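Local coordinates for protein sialyltransferase 0160 (Photobacterium damselae, PDB 4R84) that probably transfers sialic acid from its CMP-activated donor to acceptor sugars, as a GT-B-type glycosyltransferase, at residues F359-T364 / L402-H407. Numbering follows the deposited sequence.
Sequences FIFTGT and LFFKGH. With CSF (cytidine-5'-monophosphate-3-fluoro-N-acetyl-neuraminic acid), chain E.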
ATOM      1  N   PHE A 359      -2.570 -11.202 -24.881  1.00 18.74           N
ATOM      2  CA  PHE A 359      -2.833 -12.247 -23.902  1.00 20.75           C
ATOM      3  C   PHE A 359      -1.603 -12.494 -23.073  1.00 21.79           C
ATOM      4  O   PHE A 359      -0.540 -12.739 -23.627  1.00 20.12           O
ATOM      5  CB  PHE A 359      -3.270 -13.545 -24.622  1.00 21.01           C
ATOM      6  CG  PHE A 359      -3.055 -14.830 -23.834  1.00 26.59           C
ATOM      7  CD1 PHE A 359      -3.641 -15.032 -22.587  1.00 24.85           C
ATOM      8  CD2 PHE A 359      -2.305 -15.868 -24.383  1.00 29.91           C
ATOM      9  CE1 PHE A 359      -3.463 -16.233 -21.888  1.00 21.07           C
ATOM     10  CE2 PHE A 359      -2.121 -17.081 -23.691  1.00 28.22           C
ATOM     11  CZ  PHE A 359      -2.696 -17.259 -22.438  1.00 24.60           C
ATOM     12  N   ILE A 360      -1.737 -12.401 -21.752  1.00 17.61           N
ATOM     13  CA  ILE A 360      -0.662 -12.818 -20.870  1.00 14.57           C
ATOM     14  C   ILE A 360      -0.970 -14.155 -20.232  1.00 17.64           C
ATOM     15  O   ILE A 360      -1.991 -14.310 -19.557  1.00 19.57           O
ATOM     16  CB  ILE A 360      -0.410 -11.806 -19.734  1.00 16.11           C
ATOM     17  CG1 ILE A 360       0.089 -10.488 -20.293  1.00 17.41           C
ATOM     18  CG2 ILE A 360       0.603 -12.387 -18.759  1.00 22.11           C
ATOM     19  CD1 ILE A 360       0.283  -9.428 -19.197  1.00 19.86           C
ATOM     20  N   PHE A 361      -0.068 -15.110 -20.425  1.00 17.59           N
ATOM     21  CA  PHE A 361      -0.120 -16.359 -19.686  1.00 19.30           C
ATOM     22  C   PHE A 361       0.670 -16.212 -18.388  1.00 18.22           C
ATOM     23  O   PHE A 361       1.842 -15.840 -18.420  1.00 19.34           O
ATOM     24  CB  PHE A 361       0.451 -17.520 -20.511  1.00 24.46           C
ATOM     25  CG  PHE A 361       0.546 -18.813 -19.745  1.00 20.31           C
ATOM     26  CD1 PHE A 361      -0.561 -19.625 -19.609  1.00 21.54           C
ATOM     27  CD2 PHE A 361       1.741 -19.215 -19.162  1.00 21.81           C
ATOM     28  CE1 PHE A 361      -0.483 -20.822 -18.904  1.00 22.46           C
ATOM     29  CE2 PHE A 361       1.821 -20.411 -18.448  1.00 23.76           C
ATOM     30  CZ  PHE A 361       0.704 -21.208 -18.323  1.00 26.74           C
ATOM     31  N   THR A 362       0.042 -16.552 -17.265  1.00 17.19           N
ATOM     32  CA  THR A 362       0.746 -16.471 -15.987  1.00 23.84           C
ATOM     33  C   THR A 362       1.307 -17.837 -15.595  1.00 20.03           C
ATOM     34  O   THR A 362       0.554 -18.780 -15.320  1.00 19.80           O
ATOM     35  CB  THR A 362      -0.177 -15.964 -14.869  1.00 17.96           C
ATOM     36  OG1 THR A 362      -1.281 -16.851 -14.722  1.00 23.56           O
ATOM     37  CG2 THR A 362      -0.717 -14.576 -15.205  1.00 21.43           C
ATOM     38  N   GLY A 363       2.629 -17.948 -15.557  1.00 18.88           N
ATOM     39  CA  GLY A 363       3.259 -19.220 -15.229  1.00 16.45           C
ATOM     40  C   GLY A 363       3.309 -19.514 -13.738  1.00 18.84           C
ATOM     41  O   GLY A 363       3.004 -18.658 -12.915  1.00 18.26           O
ATOM     42  N   THR A 364       3.677 -20.742 -13.384  1.00 16.42           N
ATOM     43  CA  THR A 364       3.938 -21.071 -11.985  1.00 19.39           C
ATOM     44  C   THR A 364       5.237 -21.849 -11.871  1.00 19.07           C
ATOM     45  O   THR A 364       5.960 -22.008 -12.852  1.00 20.74           O
ATOM     46  CB  THR A 364       2.796 -21.888 -11.364  1.00 25.78           C
ATOM     47  OG1 THR A 364       2.969 -21.941  -9.938  1.00 22.96           O
ATOM     48  CG2 THR A 364       2.774 -23.301 -11.956  1.00 23.48           C
ATOM     49  N   LEU A 402       0.837 -13.389 -27.997  1.00 22.76           N
ATOM     50  CA  LEU A 402       1.225 -14.086 -26.770  1.00 26.77           C
ATOM     51  C   LEU A 402       2.319 -13.365 -25.995  1.00 23.01           C
ATOM     52  O   LEU A 402       3.337 -12.942 -26.548  1.00 24.16           O
ATOM     53  CB  LEU A 402       1.672 -15.531 -27.042  1.00 31.11           C
ATOM     54  CG  LEU A 402       0.647 -16.621 -27.414  1.00 35.94           C
ATOM     55  CD1 LEU A 402      -0.384 -16.203 -28.445  1.00 48.07           C
ATOM     56  CD2 LEU A 402       1.387 -17.875 -27.859  1.00 45.31           C
ATOM     57  N   PHE A 403       2.056 -13.224 -24.704  1.00 19.49           N
ATOM     58  CA  PHE A 403       2.985 -12.675 -23.727  1.00 18.76           C
ATOM     59  C   PHE A 403       3.086 -13.659 -22.570  1.00 23.08           C
ATOM     60  O   PHE A 403       2.111 -14.340 -22.232  1.00 23.44           O
ATOM     61  CB  PHE A 403       2.513 -11.314 -23.217  1.00 21.09           C
ATOM     62  CG  PHE A 403       2.581 -10.222 -24.245  1.00 22.45           C
ATOM     63  CD1 PHE A 403       1.613 -10.111 -25.241  1.00 25.96           C
ATOM     64  CD2 PHE A 403       3.603  -9.287 -24.201  1.00 18.95           C
ATOM     65  CE1 PHE A 403       1.682  -9.095 -26.186  1.00 24.54           C
ATOM     66  CE2 PHE A 403       3.676  -8.274 -25.143  1.00 24.29           C
ATOM     67  CZ  PHE A 403       2.721  -8.180 -26.136  1.00 25.31           C
ATOM     68  N   PHE A 404       4.259 -13.727 -21.960  1.00 18.45           N
ATOM     69  CA  PHE A 404       4.498 -14.653 -20.868  1.00 19.81           C
ATOM     70  C   PHE A 404       4.906 -13.907 -19.622  1.00 20.33           C
ATOM     71  O   PHE A 404       5.870 -13.143 -19.645  1.00 26.03           O
ATOM     72  CB  PHE A 404       5.595 -15.658 -21.258  1.00 20.63           C
ATOM     73  CG  PHE A 404       5.970 -16.619 -20.160  1.00 20.18           C
ATOM     74  CD1 PHE A 404       5.009 -17.414 -19.558  1.00 23.32           C
ATOM     75  CD2 PHE A 404       7.301 -16.787 -19.785  1.00 21.22           C
ATOM     76  CE1 PHE A 404       5.351 -18.321 -18.563  1.00 23.78           C
ATOM     77  CE2 PHE A 404       7.658 -17.696 -18.795  1.00 20.06           C
ATOM     78  CZ  PHE A 404       6.683 -18.470 -18.174  1.00 18.73           C
ATOM     79  N   LYS A 405       4.177 -14.108 -18.527  1.00 18.29           N
ATOM     80  CA  LYS A 405       4.652 -13.595 -17.237  1.00 20.41           C
ATOM     81  C   LYS A 405       4.975 -14.789 -16.359  1.00 19.78           C
ATOM     82  O   LYS A 405       4.083 -15.413 -15.766  1.00 20.09           O
ATOM     83  CB  LYS A 405       3.624 -12.672 -16.571  1.00 18.85           C
ATOM     84  CG  LYS A 405       4.063 -12.170 -15.176  1.00 22.03           C
ATOM     85  CD  LYS A 405       5.500 -11.707 -15.234  1.00 23.08           C
ATOM     86  CE  LYS A 405       5.979 -11.148 -13.906  1.00 18.66           C
ATOM     87  NZ  LYS A 405       6.162 -12.109 -12.775  1.00 18.76           N
ATOM     88  N   GLY A 406       6.256 -15.142 -16.331  1.00 17.55           N
ATOM     89  CA  GLY A 406       6.684 -16.278 -15.554  1.00 18.18           C
ATOM     90  C   GLY A 406       6.650 -16.000 -14.068  1.00 20.61           C
ATOM     91  O   GLY A 406       6.687 -14.835 -13.626  1.00 18.50           O
ATOM     92  N   HIS A 407       6.586 -17.072 -13.285  1.00 21.16           N
ATOM     93  CA  HIS A 407       6.720 -16.967 -11.832  1.00 20.42           C
ATOM     94  C   HIS A 407       8.142 -16.515 -11.515  1.00 16.49           C
ATOM     95  O   HIS A 407       9.093 -16.943 -12.158  1.00 18.80           O
ATOM     96  CB  HIS A 407       6.411 -18.321 -11.169  1.00 20.48           C
ATOM     97  CG  HIS A 407       6.241 -18.262  -9.681  1.00 19.26           C
ATOM     98  ND1 HIS A 407       7.297 -18.069  -8.812  1.00 21.21           N
ATOM     99  CD2 HIS A 407       5.138 -18.404  -8.906  1.00 23.16           C
ATOM    100  CE1 HIS A 407       6.851 -18.089  -7.568  1.00 23.00           C
ATOM    101  NE2 HIS A 407       5.547 -18.293  -7.596  1.00 22.34           N
TER
HETATM  102  C5A CSF E 501       0.761 -20.582  -2.565  1.00 21.67           C
HETATM  103  C4A CSF E 501       1.421 -19.362  -1.936  1.00 21.01           C
HETATM  104  C2A CSF E 501       2.681 -19.003  -4.102  1.00 29.35           C
HETATM  105  O6A CSF E 501       1.962 -20.143  -4.609  1.00 24.59           O
HETATM  106  C6A CSF E 501       0.662 -20.344  -4.067  1.00 23.62           C
HETATM  107  C3A CSF E 501       2.791 -19.093  -2.569  1.00 21.51           C
HETATM  108  O4A CSF E 501       1.558 -19.588  -0.527  1.00 22.96           O
HETATM  109  N5A CSF E 501      -0.563 -20.757  -2.012  1.00 26.00           N
HETATM  110  C7A CSF E 501       0.076 -21.569  -4.742  1.00 21.89           C
HETATM  111  C8A CSF E 501      -0.041 -21.337  -6.238  1.00 20.14           C
HETATM  112  C9A CSF E 501      -0.818 -22.474  -6.890  1.00 28.04           C
HETATM  113  O9A CSF E 501      -0.926 -22.178  -8.282  1.00 25.94           O
HETATM  114  O8A CSF E 501      -0.761 -20.122  -6.441  1.00 22.20           O
HETATM  115  O7A CSF E 501       0.938 -22.687  -4.524  1.00 25.67           O
HETATM  116  C1A CSF E 501       4.068 -18.995  -4.710  1.00 34.20           C
HETATM  117  OBA CSF E 501       4.815 -18.023  -4.480  1.00 31.59           O
HETATM  118  OAA CSF E 501       4.442 -19.962  -5.416  1.00 34.23           O
HETATM  119  O1A CSF E 501       2.053 -17.756  -4.404  1.00 26.49           O
HETATM  120  O2A CSF E 501       0.152 -16.532  -5.450  1.00 39.04           O
HETATM  121  N1  CSF E 501       3.721 -13.972  -9.436  1.00 17.93           N
HETATM  122  C2  CSF E 501       3.972 -13.282 -10.632  1.00 18.30           C
HETATM  123  N3  CSF E 501       3.797 -13.906 -11.819  1.00 15.51           N
HETATM  124  C4  CSF E 501       3.373 -15.188 -11.838  1.00 17.36           C
HETATM  125  C5  CSF E 501       3.132 -15.887 -10.655  1.00 18.02           C
HETATM  126  C6  CSF E 501       3.325 -15.247  -9.435  1.00 17.39           C
HETATM  127  C3' CSF E 501       2.102 -13.174  -6.761  1.00 22.91           C
HETATM  128  C2' CSF E 501       2.834 -12.348  -7.786  1.00 19.56           C
HETATM  129  C1' CSF E 501       3.975 -13.261  -8.172  1.00 18.78           C
HETATM  130  O4' CSF E 501       4.150 -14.198  -7.106  1.00 21.63           O
HETATM  131  C4' CSF E 501       3.245 -13.866  -6.054  1.00 21.22           C
HETATM  132  PA  CSF E 501       1.429 -17.249  -5.811  1.00 33.87           P
HETATM  133  O5' CSF E 501       2.379 -16.073  -6.293  1.00 26.72           O
HETATM  134  C5' CSF E 501       2.827 -15.129  -5.332  1.00 18.62           C
HETATM  135  O3' CSF E 501       1.297 -12.365  -5.913  1.00 27.10           O
HETATM  136  O2' CSF E 501       3.418 -11.192  -7.170  1.00 22.92           O
HETATM  137  N4  CSF E 501       3.196 -15.816 -13.026  1.00 18.22           N
HETATM  138  O2  CSF E 501       4.362 -12.085 -10.581  1.00 19.70           O
HETATM  139  O3A CSF E 501       1.447 -18.309  -6.879  1.00 46.51           O
HETATM  140  C10 CSF E 501      -0.993 -21.911  -1.493  1.00 32.01           C
HETATM  141  O10 CSF E 501      -0.267 -22.886  -1.363  1.00 35.79           O
HETATM  142  C11 CSF E 501      -2.443 -21.938  -1.097  1.00 35.62           C
HETATM  143  F3A CSF E 501       3.667 -20.106  -2.258  1.00 29.05           F
HETATM  144  O   HOH W   1       6.501 -19.568 -14.456  1.00 19.43           O
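K405 and I360 meet on one face of two neighbouring parallel strands, a worked example of how the C-terminal ends of the strands in a Rossmann-like sheet build a nucleotide pocket. F361 is hydrogen-bonded to the residues on either side of its partner F404: its N donates to F403 O (2.9 Å) and its O receives K405 N, while G363 N, just past the strand, donates to K405 O. K405 CB packs against I360 CG2 at 3.7 Å, the two side chains running alongside each other. CG, anti to the backbone N (chi1 177°), comes near N3 of the CMP-3-fluoro-sialic acid cytosine; bends at chi2 (46°) and chi4 then carry CE near N3 and O2 and set NZ somewhat out of the plane of the base. NZ donates to the cytosine O2 at 2.8 Å and to the carbonyl of G406, with A429 O as a further acceptor. The cytosine amino group N4 in turn gives bonds to both G363 O and K405 O, 2.9 Å each, so backbone and lysine together read the base. H407 CB rests on the backbone of T364, its CD2 lies 3.7 Å from the cytosine C5, and NE2 donates to the sialic acid carboxylate oxygen OAA at 3.0 Å; ND1 is engaged by A409 N. On the other face F361 CD2 touches F404 CD1 (3.8 Å), each atom at the edge of the partner's ring. The two strands and helix 373-388, which covers F361 and L402, form a beta-alpha-beta unit, flanked by strand 445-447 beside 358-362 and strand 425-427 beside 401-405.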